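Local coordinates for protein phenolic acid decarboxylase (Sedimentibacter hydroxybenzoicus, PDB 7AE5) that catalyses the reversible non-oxidative decarboxylation of 4-hydroxybenzoate and 3,4-dihydroxybenzoate, using prenylated FMN and manganese as cofactors, at residues I123-I128 and V292-I297; V260-I265 and R296-T301; H349-I354 and M379-I384; I416-P421 and M434-I439. One frame throughout, in Å; residues are numbered along the deposited sequence.

Contact 1 of 4, residues I123-I128 and V292-I297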
loop_
_atom_site.group_PDB
_atom_site.type_symbol
_atom_site.label_atom_id
_atom_site.label_comp_id
_atom_site.label_asym_id
_atom_site.label_seq_id
_atom_site.Cartn_x
_atom_site.Cartn_y
_atom_site.Cartn_z
ATOM N N ILE C 123 39.950 50.630 3.306
ATOM C CA ILE C 123 38.759 50.028 3.890
ATOM C C ILE C 123 39.133 48.724 4.576
ATOM O O ILE C 123 39.716 47.822 3.963
ATOM C CB ILE C 123 37.686 49.819 2.822
ATOM C CG1 ILE C 123 36.967 51.136 2.551
ATOM C CG2 ILE C 123 36.695 48.747 3.251
ATOM C CD1 ILE C 123 35.999 51.055 1.427
ATOM N N ASN C 124 38.804 48.626 5.862
ATOM C CA ASN C 124 39.089 47.449 6.673
ATOM C C ASN C 124 37.828 47.118 7.458
ATOM O O ASN C 124 37.462 47.849 8.385
ATOM C CB ASN C 124 40.275 47.699 7.608
ATOM C CG ASN C 124 40.782 46.428 8.266
ATOM O OD1 ASN C 124 40.171 45.366 8.152
ATOM N ND2 ASN C 124 41.905 46.536 8.966
ATOM N N LEU C 125 37.158 46.026 7.078
ATOM C CA LEU C 125 35.931 45.638 7.764
ATOM C C LEU C 125 36.192 45.246 9.211
ATOM O O LEU C 125 35.293 45.355 10.052
ATOM C CB LEU C 125 35.252 44.481 7.029
ATOM C CG LEU C 125 34.709 44.768 5.631
ATOM C CD1 LEU C 125 34.547 43.473 4.849
ATOM C CD2 LEU C 125 33.392 45.517 5.721
ATOM N N PHE C 126 37.409 44.796 9.523
ATOM C CA PHE C 126 37.696 44.336 10.876
ATOM C C PHE C 126 37.765 45.492 11.866
ATOM O O PHE C 126 37.467 45.306 13.051
ATOM C CB PHE C 126 38.993 43.533 10.890
ATOM C CG PHE C 126 38.867 42.181 10.254
ATOM C CD1 PHE C 126 39.016 42.026 8.887
ATOM C CD2 PHE C 126 38.587 41.065 11.023
ATOM C CE1 PHE C 126 38.896 40.781 8.299
ATOM C CE2 PHE C 126 38.467 39.817 10.443
ATOM C CZ PHE C 126 38.621 39.675 9.079
ATOM N N GLU C 127 38.149 46.685 11.408
ATOM C CA GLU C 127 38.118 47.853 12.279
ATOM C C GLU C 127 36.703 48.361 12.519
ATOM O O GLU C 127 36.521 49.277 13.329
ATOM C CB GLU C 127 38.987 48.970 11.698
ATOM C CG GLU C 127 40.431 48.928 12.176
ATOM C CD GLU C 127 41.386 49.655 11.247
ATOM O OE1 GLU C 127 40.921 50.228 10.238
ATOM O OE2 GLU C 127 42.604 49.650 11.528
ATOM N N ILE C 128 35.708 47.790 11.846
ATOM C CA ILE C 128 34.307 48.135 12.042
ATOM C C ILE C 128 33.539 46.988 12.691
ATOM O O ILE C 128 32.798 47.190 13.653
ATOM C CB ILE C 128 33.649 48.551 10.707
ATOM C CG1 ILE C 128 34.309 49.814 10.151
ATOM C CG2 ILE C 128 32.150 48.760 10.889
ATOM C CD1 ILE C 128 34.335 50.968 11.124
ATOM N N VAL C 292 32.335 40.640 -4.029
ATOM C CA VAL C 292 31.945 42.041 -4.014
ATOM C C VAL C 292 33.114 42.848 -3.471
ATOM O O VAL C 292 33.653 42.530 -2.405
ATOM C CB VAL C 292 30.680 42.267 -3.161
ATOM C CG1 VAL C 292 30.330 43.759 -3.073
ATOM C CG2 VAL C 292 29.513 41.470 -3.714
ATOM N N LYS C 293 33.511 43.883 -4.205
ATOM C CA LYS C 293 34.456 44.856 -3.684
ATOM C C LYS C 293 33.685 45.910 -2.908
ATOM O O LYS C 293 32.614 46.347 -3.333
ATOM C CB LYS C 293 35.264 45.509 -4.807
ATOM C CG LYS C 293 36.504 46.241 -4.321
ATOM C CD LYS C 293 37.295 46.820 -5.479
ATOM C CE LYS C 293 38.768 46.457 -5.374
ATOM N NZ LYS C 293 39.407 47.032 -4.157
ATOM N N ILE C 294 34.220 46.299 -1.758
ATOM C CA ILE C 294 33.568 47.262 -0.879
ATOM C C ILE C 294 34.248 48.606 -1.101
ATOM O O ILE C 294 35.417 48.790 -0.745
ATOM C CB ILE C 294 33.630 46.812 0.586
ATOM C CG1 ILE C 294 32.563 45.744 0.832
ATOM C CG2 ILE C 294 33.412 47.991 1.525
ATOM C CD1 ILE C 294 32.615 45.131 2.203
ATOM N N ASP C 295 33.522 49.540 -1.717
ATOM C CA ASP C 295 34.086 50.823 -2.119
ATOM C C ASP C 295 33.980 51.890 -1.038
ATOM O O ASP C 295 34.809 52.808 -1.006
ATOM C CB ASP C 295 33.398 51.327 -3.391
ATOM C CG ASP C 295 33.541 50.364 -4.554
ATOM O OD1 ASP C 295 34.675 50.189 -5.047
ATOM O OD2 ASP C 295 32.518 49.785 -4.977
ATOM N N ARG C 296 32.991 51.797 -0.152
ATOM C CA ARG C 296 32.848 52.771 0.920
ATOM C C ARG C 296 32.061 52.152 2.065
ATOM O O ARG C 296 31.155 51.343 1.848
ATOM C CB ARG C 296 32.159 54.052 0.434
ATOM C CG ARG C 296 32.062 55.140 1.493
ATOM C CD ARG C 296 31.081 56.226 1.094
ATOM N NE ARG C 296 31.644 57.131 0.099
ATOM C CZ ARG C 296 31.701 58.450 0.233
ATOM N NH1 ARG C 296 31.231 59.056 1.312
ATOM N NH2 ARG C 296 32.237 59.179 -0.741
ATOM N N ILE C 297 32.423 52.543 3.286
ATOM C CA ILE C 297 31.721 52.139 4.497
ATOM C C ILE C 297 31.192 53.393 5.179
ATOM O O ILE C 297 31.944 54.349 5.397
ATOM C CB ILE C 297 32.634 51.351 5.455
ATOM C CG1 ILE C 297 32.938 49.966 4.889
ATOM C CG2 ILE C 297 31.991 51.233 6.833
ATOM C CD1 ILE C 297 33.984 49.207 5.675
#
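Ile123 pushes CD1 against the backbone of strand 292-297, where the methyl lies 3.2 Å from both Ile294 O and Asp295 O. Its CG1 stands anti to the carbonyl carbon (chi1 -80°), which sends CD1 to the main chain and turns the CG2 branch to the side chains. CG2 meets Ile297 CD1 at 3.7 Å and Ile294 CG2 at 3.8 Å, the Ile123 and Ile294 side chains crossing at about a right angle. Leu125 and Ile294 instead reach toward each other tip to tip, with Leu125 CD2 3.6 Å from Ile294 CD1; the same Leu125 methyl also touches Ile297 CD1. With an alanine at Ile123, a gap would probably open over the Ile294 and Asp295 carbonyls, and Ile297 CD1 would lose one of its two apolar neighbours here. Asn124 faces away and closes an Asx turn by accepting the N-H of Phe126 on OD1, on the side where Val15 of the ShdD chain packs. The loop thus lies against the antiparallel sheet of the Rift-related domain: Leu125 also rests on Leu261 of strand 259-265 and Val177 of strand 176-179, while Ile297 meets Ile119 of strand 117-119.

Contact 2 of 4, residues V260-I265 and R296-T301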
loop_
_atom_site.group_PDB
_atom_site.type_symbol
_atom_site.label_atom_id
_atom_site.label_comp_id
_atom_site.label_asym_id
_atom_site.label_seq_id
_atom_site.Cartn_x
_atom_site.Cartn_y
_atom_site.Cartn_z
ATOM N N VAL C 260 26.795 50.405 6.886
ATOM C CA VAL C 260 26.396 50.298 5.487
ATOM C C VAL C 260 27.644 50.032 4.658
ATOM O O VAL C 260 28.629 50.771 4.756
ATOM C CB VAL C 260 25.677 51.566 4.988
ATOM C CG1 VAL C 260 25.284 51.409 3.526
ATOM C CG2 VAL C 260 24.453 51.859 5.842
ATOM N N LEU C 261 27.604 48.978 3.848
ATOM C CA LEU C 261 28.723 48.587 2.995
ATOM C C LEU C 261 28.326 48.845 1.547
ATOM O O LEU C 261 27.576 48.067 0.952
ATOM C CB LEU C 261 29.093 47.123 3.213
ATOM C CG LEU C 261 29.354 46.673 4.650
ATOM C CD1 LEU C 261 29.878 45.248 4.672
ATOM C CD2 LEU C 261 30.335 47.610 5.322
ATOM N N GLU C 262 28.831 49.937 0.982
ATOM C CA GLU C 262 28.577 50.263 -0.413
ATOM C C GLU C 262 29.685 49.681 -1.280
ATOM O O GLU C 262 30.871 49.894 -1.012
ATOM C CB GLU C 262 28.478 51.777 -0.604
ATOM C CG GLU C 262 27.401 52.422 0.251
ATOM C CD GLU C 262 27.317 53.923 0.055
ATOM O OE1 GLU C 262 27.803 54.417 -0.984
ATOM O OE2 GLU C 262 26.762 54.606 0.942
ATOM N N GLY C 263 29.295 48.940 -2.306
ATOM C CA GLY C 263 30.270 48.313 -3.166
ATOM C C GLY C 263 29.648 47.814 -4.447
ATOM O O GLY C 263 28.579 48.270 -4.857
ATOM N N HIS C 264 30.330 46.860 -5.078
ATOM C CA HIS C 264 29.885 46.346 -6.363
ATOM C C HIS C 264 30.348 44.910 -6.542
ATOM O O HIS C 264 31.416 44.520 -6.063
ATOM C CB HIS C 264 30.410 47.201 -7.524
ATOM C CG HIS C 264 31.902 47.193 -7.653
ATOM N ND1 HIS C 264 32.699 48.193 -7.138
ATOM C CD2 HIS C 264 32.743 46.308 -8.241
ATOM C CE1 HIS C 264 33.966 47.926 -7.403
ATOM N NE2 HIS C 264 34.019 46.787 -8.072
ATOM N N ILE C 265 29.533 44.129 -7.250
ATOM C CA ILE C 265 29.962 42.811 -7.696
ATOM C C ILE C 265 31.052 42.976 -8.746
ATOM O O ILE C 265 30.899 43.737 -9.711
ATOM C CB ILE C 265 28.775 42.011 -8.249
ATOM C CG1 ILE C 265 27.588 42.081 -7.285
ATOM C CG2 ILE C 265 29.186 40.569 -8.509
ATOM C CD1 ILE C 265 26.548 41.006 -7.518
ATOM N N ARG C 296 32.991 51.797 -0.152
ATOM C CA ARG C 296 32.848 52.771 0.920
ATOM C C ARG C 296 32.061 52.152 2.065
ATOM O O ARG C 296 31.155 51.343 1.848
ATOM C CB ARG C 296 32.159 54.052 0.434
ATOM C CG ARG C 296 32.062 55.140 1.493
ATOM C CD ARG C 296 31.081 56.226 1.094
ATOM N NE ARG C 296 31.644 57.131 0.099
ATOM C CZ ARG C 296 31.701 58.450 0.233
ATOM N NH1 ARG C 296 31.231 59.056 1.312
ATOM N NH2 ARG C 296 32.237 59.179 -0.741
ATOM N N ILE C 297 32.423 52.543 3.286
ATOM C CA ILE C 297 31.721 52.139 4.497
ATOM C C ILE C 297 31.192 53.393 5.179
ATOM O O ILE C 297 31.944 54.349 5.397
ATOM C CB ILE C 297 32.634 51.351 5.455
ATOM C CG1 ILE C 297 32.938 49.966 4.889
ATOM C CG2 ILE C 297 31.991 51.233 6.833
ATOM C CD1 ILE C 297 33.984 49.207 5.675
ATOM N N THR C 298 29.901 53.393 5.502
ATOM C CA THR C 298 29.282 54.434 6.311
ATOM C C THR C 298 28.641 53.779 7.525
ATOM O O THR C 298 27.900 52.801 7.383
ATOM C CB THR C 298 28.235 55.222 5.516
ATOM O OG1 THR C 298 26.983 54.526 5.548
ATOM C CG2 THR C 298 28.675 55.396 4.068
ATOM N N HIS C 299 28.926 54.308 8.713
ATOM C CA HIS C 299 28.480 53.650 9.932
ATOM C C HIS C 299 28.216 54.673 11.027
ATOM O O HIS C 299 28.785 55.769 11.030
ATOM C CB HIS C 299 29.507 52.616 10.411
ATOM C CG HIS C 299 30.780 53.216 10.922
ATOM N ND1 HIS C 299 30.923 53.675 12.214
ATOM C CD2 HIS C 299 31.970 53.433 10.313
ATOM C CE1 HIS C 299 32.147 54.143 12.381
ATOM N NE2 HIS C 299 32.803 54.010 11.242
ATOM N N ARG C 300 27.341 54.296 11.956
ATOM C CA ARG C 300 27.074 55.103 13.134
ATOM C C ARG C 300 28.277 55.070 14.074
ATOM O O ARG C 300 29.180 54.242 13.943
ATOM C CB ARG C 300 25.825 54.596 13.855
ATOM C CG ARG C 300 24.639 54.340 12.941
ATOM C CD ARG C 300 23.436 53.833 13.717
ATOM N NE ARG C 300 23.163 54.646 14.895
ATOM C CZ ARG C 300 21.979 54.735 15.486
ATOM N NH1 ARG C 300 20.927 54.077 15.028
ATOM N NH2 ARG C 300 21.848 55.501 16.565
ATOM N N THR C 301 28.286 55.990 15.034
ATOM C CA THR C 301 29.367 56.033 16.008
ATOM C C THR C 301 29.233 54.873 16.988
ATOM O O THR C 301 28.161 54.649 17.558
ATOM C CB THR C 301 29.362 57.366 16.753
ATOM O OG1 THR C 301 29.433 58.440 15.807
ATOM C CG2 THR C 301 30.552 57.451 17.698
#
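Val260 and Thr298, and likewise Glu262 and Arg296, form hydrogen-bonded pairs of an antiparallel bridge between strands 260-265 and 296-299, whose axes run at 163°. Four main-chain bonds hold the register: Val260 N to Thr298 O is the shortest at 2.7 Å, Thr298 N returns to Val260 O, and Glu262 and Arg296 repeat the exchange. Leu261 and Ile297 form the non-hydrogen-bonded pair between them; next to it Ile297 CA approaches Val260 O at 3.4 Å as a CA-H...O contact. Asp295 and Arg296 form a classic beta bulge opposite Glu262, both giving their N-H to Glu262 O.

The apolar contact is on the face of Leu261 and Ile297, which lie side by side and point the same way; Leu261 CD2 comes to 3.5 Å from Ile297 CG1. On the other face Thr298 OG1 takes the crowded position between N and the carbonyl carbon (chi1 84°), placing it 3.3 Å from Val260 CB, while it bonds to Cys114 O. That torsion turns CG2 toward Glu262 OE2, 3.7 Å away.

Charge is settled mostly outside the pair. The Glu262 carboxylate takes the backbone N-H groups of Asp246 and Leu247, and Arg296 NH1 forms a salt bridge with Asp246; Asp246 and Leu247 thus meet the face that carries Glu262 and Arg296.

Strand 259-265 lies between strands 201-207 and 287-299 of the Rift-related sheet, with Leu261 also packing on Ile205 and Ile207, and strand 117-119 brings Val118 to Arg296 and Ile119 to Ile297.

Contact 3 of 4, residues H349-I354 and M379-I384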
loop_
_atom_site.group_PDB
_atom_site.type_symbol
_atom_site.label_atom_id
_atom_site.label_comp_id
_atom_site.label_asym_id
_atom_site.label_seq_id
_atom_site.Cartn_x
_atom_site.Cartn_y
_atom_site.Cartn_z
ATOM N N HIS C 349 11.344 26.017 6.295
ATOM C CA HIS C 349 10.803 26.791 5.176
ATOM C C HIS C 349 9.544 26.149 4.603
ATOM O O HIS C 349 9.370 26.045 3.389
ATOM C CB HIS C 349 11.848 26.992 4.080
ATOM C CG HIS C 349 11.683 28.272 3.322
ATOM N ND1 HIS C 349 12.572 28.685 2.353
ATOM C CD2 HIS C 349 10.733 29.235 3.396
ATOM C CE1 HIS C 349 12.176 29.846 1.861
ATOM N NE2 HIS C 349 11.062 30.200 2.476
ATOM N N GLY C 350 8.659 25.703 5.489
ATOM C CA GLY C 350 7.374 25.203 5.052
ATOM C C GLY C 350 7.361 23.787 4.526
ATOM O O GLY C 350 6.389 23.395 3.877
ATOM N N ILE C 351 8.414 23.003 4.772
ATOM C CA ILE C 351 8.340 21.589 4.420
ATOM C C ILE C 351 7.334 20.879 5.319
ATOM O O ILE C 351 6.648 19.948 4.884
ATOM C CB ILE C 351 9.736 20.940 4.480
ATOM C CG1 ILE C 351 10.635 21.537 3.396
ATOM C CG2 ILE C 351 9.645 19.434 4.288
ATOM C CD1 ILE C 351 12.091 21.153 3.522
ATOM N N GLY C 352 7.210 21.317 6.569
ATOM C CA GLY C 352 6.157 20.861 7.462
ATOM C C GLY C 352 5.112 21.952 7.633
ATOM O O GLY C 352 5.446 23.102 7.927
ATOM N N VAL C 353 3.848 21.578 7.434
ATOM C CA VAL C 353 2.741 22.531 7.437
ATOM C C VAL C 353 1.601 21.962 8.270
ATOM O O VAL C 353 1.245 20.788 8.125
ATOM C CB VAL C 353 2.250 22.849 6.009
ATOM C CG1 VAL C 353 1.116 23.863 6.047
ATOM C CG2 VAL C 353 3.393 23.367 5.151
ATOM N N ILE C 354 1.027 22.793 9.135
ATOM C CA ILE C 354 -0.160 22.446 9.906
ATOM C C ILE C 354 -1.229 23.486 9.607
ATOM O O ILE C 354 -1.022 24.683 9.845
ATOM C CB ILE C 354 0.129 22.373 11.414
ATOM C CG1 ILE C 354 1.426 21.607 11.669
ATOM C CG2 ILE C 354 -1.035 21.723 12.149
ATOM C CD1 ILE C 354 1.832 21.576 13.113
ATOM N N MET C 379 3.586 23.450 -3.256
ATOM C CA MET C 379 3.749 22.386 -4.241
ATOM C C MET C 379 5.113 21.712 -4.152
ATOM O O MET C 379 5.166 20.483 -4.011
ATOM C CB MET C 379 3.531 22.901 -5.666
ATOM C CG MET C 379 3.457 21.799 -6.696
ATOM S SD MET C 379 2.826 22.372 -8.271
ATOM C CE MET C 379 1.134 22.539 -7.816
ATOM N N PRO C 380 6.241 22.449 -4.249
ATOM C CA PRO C 380 7.539 21.767 -4.194
ATOM C C PRO C 380 8.098 21.620 -2.785
ATOM O O PRO C 380 8.886 20.707 -2.532
ATOM C CB PRO C 380 8.432 22.669 -5.052
ATOM C CG PRO C 380 7.886 24.028 -4.828
ATOM C CD PRO C 380 6.406 23.875 -4.600
ATOM N N TYR C 381 7.711 22.500 -1.861
ATOM C CA TYR C 381 8.311 22.502 -0.529
ATOM C C TYR C 381 7.591 21.581 0.451
ATOM O O TYR C 381 8.231 20.794 1.156
ATOM C CB TYR C 381 8.328 23.924 0.045
ATOM C CG TYR C 381 9.523 24.758 -0.347
ATOM C CD1 TYR C 381 9.516 25.515 -1.513
ATOM C CD2 TYR C 381 10.656 24.798 0.454
ATOM C CE1 TYR C 381 10.605 26.285 -1.870
ATOM C CE2 TYR C 381 11.749 25.564 0.105
ATOM C CZ TYR C 381 11.718 26.306 -1.057
ATOM O OH TYR C 381 12.806 27.071 -1.409
ATOM N N SER C 382 6.268 21.674 0.512
ATOM C CA SER C 382 5.498 21.110 1.615
ATOM C C SER C 382 5.417 19.596 1.465
ATOM O O SER C 382 4.747 19.091 0.559
ATOM C CB SER C 382 4.111 21.739 1.648
ATOM O OG SER C 382 4.190 23.077 2.104
ATOM N N LYS C 383 6.092 18.872 2.355
ATOM C CA LYS C 383 6.110 17.415 2.324
ATOM C C LYS C 383 5.161 16.787 3.338
ATOM O O LYS C 383 4.507 15.785 3.028
ATOM C CB LYS C 383 7.531 16.898 2.568
ATOM C CG LYS C 383 7.655 15.386 2.528
ATOM C CD LYS C 383 9.095 14.941 2.710
ATOM C CE LYS C 383 9.635 15.357 4.068
ATOM N NZ LYS C 383 11.068 14.990 4.241
ATOM N N ILE C 384 5.060 17.353 4.537
ATOM C CA ILE C 384 4.209 16.821 5.592
ATOM C C ILE C 384 3.147 17.862 5.909
ATOM O O ILE C 384 3.469 18.965 6.369
ATOM C CB ILE C 384 5.016 16.454 6.847
ATOM C CG1 ILE C 384 6.089 15.423 6.490
ATOM C CG2 ILE C 384 4.092 15.916 7.931
ATOM C CD1 ILE C 384 7.028 15.093 7.625
HETATM O O HOH W 1 14.673 27.781 0.764
#
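The rings of His349 and Tyr381 meet obliquely, their planes at 59° and their centroids 5.1 Å apart, with Tyr381 CE2 the atom nearest to His349 ND1. One water joins them: it lies in the plane of the imidazole at its edge, 2.8 Å from His349 ND1, and 3.0 Å from Tyr381 OH. Ile351 CG1 comes to the edge of the phenol ring near its plane. Beyond the two segments, His377 stacks on Tyr381, and Phe279 meets His349 edge-to-face. The side chain of Tyr381 is about 8 Å from that of His185, a predicted manganese ligand, which puts this aromatic group close to the probable active site.

Parallel strands 352-357 and 384-388 are neighbours here, joined through helices 364-372 and 378-381 in a beta-alpha-beta crossover of the C-terminal domain, and the contact lies where the chain leaves helix 378-381 and enters strand 384-388. Ile351 O is gripped twice: Lys383 N arrives in the carbonyl plane on a lone pair at 2.8 Å, while Ile384 N approaches nearly in line with the C=O bond. Val353 N then donates to Ile384 O, setting the bridge of Gly352 with Ile384.

Ser382 leaves the helix with OG anti to its carbonyl carbon (chi1 -72°), which carries the hydroxyl to Gly350 O at 2.8 Å as donor; Val353 CG2 lies 3.2 Å from the same OG. Ile351 CG2 packs across Lys383 CB, whose chain turns away at its third torsion toward a salt bridge with Asp426 of its own chain and a hydrogen bond to Val408 O of the second subunit.

Contact 4 of 4, residues I416-P421 and M434-I439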
loop_
_atom_site.group_PDB
_atom_site.type_symbol
_atom_site.label_atom_id
_atom_site.label_comp_id
_atom_site.label_asym_id
_atom_site.label_seq_id
_atom_site.Cartn_x
_atom_site.Cartn_y
_atom_site.Cartn_z
ATOM N N ILE C 416 -0.198 8.788 1.379
ATOM C CA ILE C 416 1.176 8.793 0.888
ATOM C C ILE C 416 1.125 8.876 -0.633
ATOM O O ILE C 416 0.606 7.964 -1.290
ATOM C CB ILE C 416 1.938 7.541 1.348
ATOM C CG1 ILE C 416 1.992 7.472 2.876
ATOM C CG2 ILE C 416 3.331 7.520 0.774
ATOM C CD1 ILE C 416 2.832 8.555 3.499
ATOM N N ILE C 417 1.662 9.957 -1.197
ATOM C CA ILE C 417 1.558 10.238 -2.629
ATOM C C ILE C 417 2.963 10.363 -3.207
ATOM O O ILE C 417 3.715 11.271 -2.832
ATOM C CB ILE C 417 0.741 11.510 -2.898
ATOM C CG1 ILE C 417 -0.576 11.467 -2.123
ATOM C CG2 ILE C 417 0.474 11.666 -4.387
ATOM C CD1 ILE C 417 -1.076 12.827 -1.695
ATOM N N GLU C 418 3.301 9.477 -4.141
ATOM C CA GLU C 418 4.647 9.391 -4.691
ATOM C C GLU C 418 4.816 10.278 -5.923
ATOM O O GLU C 418 3.849 10.674 -6.579
ATOM C CB GLU C 418 4.983 7.946 -5.061
ATOM C CG GLU C 418 4.977 6.983 -3.894
ATOM C CD GLU C 418 5.687 5.685 -4.217
ATOM O OE1 GLU C 418 6.209 5.558 -5.346
ATOM O OE2 GLU C 418 5.725 4.794 -3.341
ATOM N N ASN C 419 6.081 10.583 -6.225
ATOM C CA ASN C 419 6.477 11.250 -7.468
ATOM C C ASN C 419 5.835 12.629 -7.612
ATOM O O ASN C 419 5.411 13.029 -8.698
ATOM C CB ASN C 419 6.165 10.374 -8.683
ATOM C CG ASN C 419 7.207 10.505 -9.769
ATOM O OD1 ASN C 419 8.404 10.584 -9.486
ATOM N ND2 ASN C 419 6.762 10.526 -11.021
ATOM N N CYS C 420 5.773 13.360 -6.514
ATOM C CA CYS C 420 5.316 14.739 -6.470
ATOM C C CYS C 420 6.507 15.681 -6.535
ATOM O O CYS C 420 7.657 15.259 -6.383
ATOM C CB CYS C 420 4.507 14.970 -5.194
ATOM S SG CYS C 420 2.926 14.111 -5.182
ATOM N N PRO C 421 6.279 16.976 -6.779
ATOM C CA PRO C 421 7.404 17.914 -6.786
ATOM C C PRO C 421 8.044 18.008 -5.410
ATOM O O PRO C 421 7.377 17.895 -4.380
ATOM C CB PRO C 421 6.762 19.246 -7.197
ATOM C CG PRO C 421 5.483 18.869 -7.853
ATOM C CD PRO C 421 5.016 17.652 -7.122
ATOM N N MET C 434 12.640 15.246 -5.747
ATOM C CA MET C 434 11.274 14.753 -5.809
ATOM C C MET C 434 10.782 14.413 -4.409
ATOM O O MET C 434 11.555 13.994 -3.542
ATOM C CB MET C 434 11.166 13.518 -6.709
ATOM C CG MET C 434 11.767 13.714 -8.083
ATOM S SD MET C 434 10.725 14.747 -9.134
ATOM C CE MET C 434 9.194 13.817 -9.113
ATOM N N HIS C 435 9.485 14.605 -4.196
ATOM C CA HIS C 435 8.857 14.339 -2.914
ATOM C C HIS C 435 7.877 13.183 -3.027
ATOM O O HIS C 435 7.248 12.968 -4.066
ATOM C CB HIS C 435 8.106 15.568 -2.385
ATOM C CG HIS C 435 8.895 16.394 -1.421
ATOM N ND1 HIS C 435 8.626 17.727 -1.193
ATOM C CD2 HIS C 435 9.948 16.082 -0.630
ATOM C CE1 HIS C 435 9.477 18.200 -0.301
ATOM N NE2 HIS C 435 10.291 17.222 0.056
ATOM N N THR C 436 7.774 12.432 -1.943
ATOM C CA THR C 436 6.606 11.614 -1.661
ATOM C C THR C 436 5.865 12.332 -0.542
ATOM O O THR C 436 6.380 12.447 0.574
ATOM C CB THR C 436 6.992 10.194 -1.265
ATOM O OG1 THR C 436 7.394 9.470 -2.433
ATOM C CG2 THR C 436 5.810 9.500 -0.647
ATOM N N LYS C 437 4.682 12.852 -0.852
ATOM C CA LYS C 437 3.964 13.704 0.085
ATOM C C LYS C 437 3.224 12.871 1.123
ATOM O O LYS C 437 2.819 11.732 0.868
ATOM C CB LYS C 437 2.971 14.600 -0.655
ATOM C CG LYS C 437 3.574 15.422 -1.782
ATOM C CD LYS C 437 4.484 16.518 -1.264
ATOM C CE LYS C 437 4.820 17.516 -2.363
ATOM N NZ LYS C 437 5.757 18.573 -1.894
ATOM N N MET C 438 3.043 13.458 2.305
ATOM C CA MET C 438 2.279 12.840 3.381
ATOM C C MET C 438 1.223 13.821 3.863
ATOM O O MET C 438 1.554 14.892 4.382
ATOM C CB MET C 438 3.183 12.410 4.541
ATOM C CG MET C 438 2.510 11.422 5.482
ATOM S SD MET C 438 3.448 10.990 6.961
ATOM C CE MET C 438 4.854 12.085 6.832
ATOM N N ILE C 439 -0.042 13.455 3.683
ATOM C CA ILE C 439 -1.178 14.232 4.163
ATOM C C ILE C 439 -1.776 13.502 5.356
ATOM O O ILE C 439 -2.055 12.300 5.277
ATOM C CB ILE C 439 -2.232 14.432 3.060
ATOM C CG1 ILE C 439 -1.621 15.130 1.847
ATOM C CG2 ILE C 439 -3.419 15.217 3.591
ATOM C CD1 ILE C 439 -2.567 15.207 0.667
#
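Lys437 and Cys420 lie on the buried face of this antiparallel pair, Lys437 CG 3.6 Å from Cys420 CB and close to SG. Beside them Ile417 CD1 touches Ile439 CD1. Ile417 exchanges two backbone bonds with Lys437 and Cys420 two with His435, the register slipping by one residue between them in a beta bulge at the Glu418-Asn419 corner. There the bent chain of Met434 brings CE to 3.3 Å from Asn419 OD1.

The side of Ile416 and Glu418 is less enclosed, both being partly exposed, and Glu418 merely runs alongside Thr436 OG1 with its carboxylate leading away. Even so, Ile416 CG2 presses on Thr436 CG2 at 3.5 Å, tighter than usual, and the second subunit packs there, with Pro410 on Ile416 and Gly411 on Thr436.

Bent at chi2 (-70°), Lys437 sets NZ 3.0 Å from Pro421 O and 3.1 Å from His435 ND1, and it also hydrogen-bonds Ser382 O and Met379 O. A methionine in its place would probably leave these buried carbonyls without their shared donor and His435 freer to turn. Because ND1 accepts from the ammonium group while NE2 bonds Asp426, His435 is likely to be neutral with its proton on NE2.

The four contacts fall into two clusters at opposite sides of the chain's centre. Contacts 1 and 2, with centres 7 Å apart, share Arg296 and Ile297 on strand 287-299, which takes the 123-128 loop on one side chain face and strand 259-265 along its edge; both belong to the Rift-related domain. Contacts 3 and 4 follow later in the chain, in the C-terminal domain. Their centres are 11 Å apart in one mixed sheet, and Lys437 joins them through Ser382 O. The centres of contacts 1 and 3 are 39 Å apart. The first cluster thus belongs to the domain predicted to hold the cofactor-binding residues, whereas the second lies in a sheet that meets other copies of the protein.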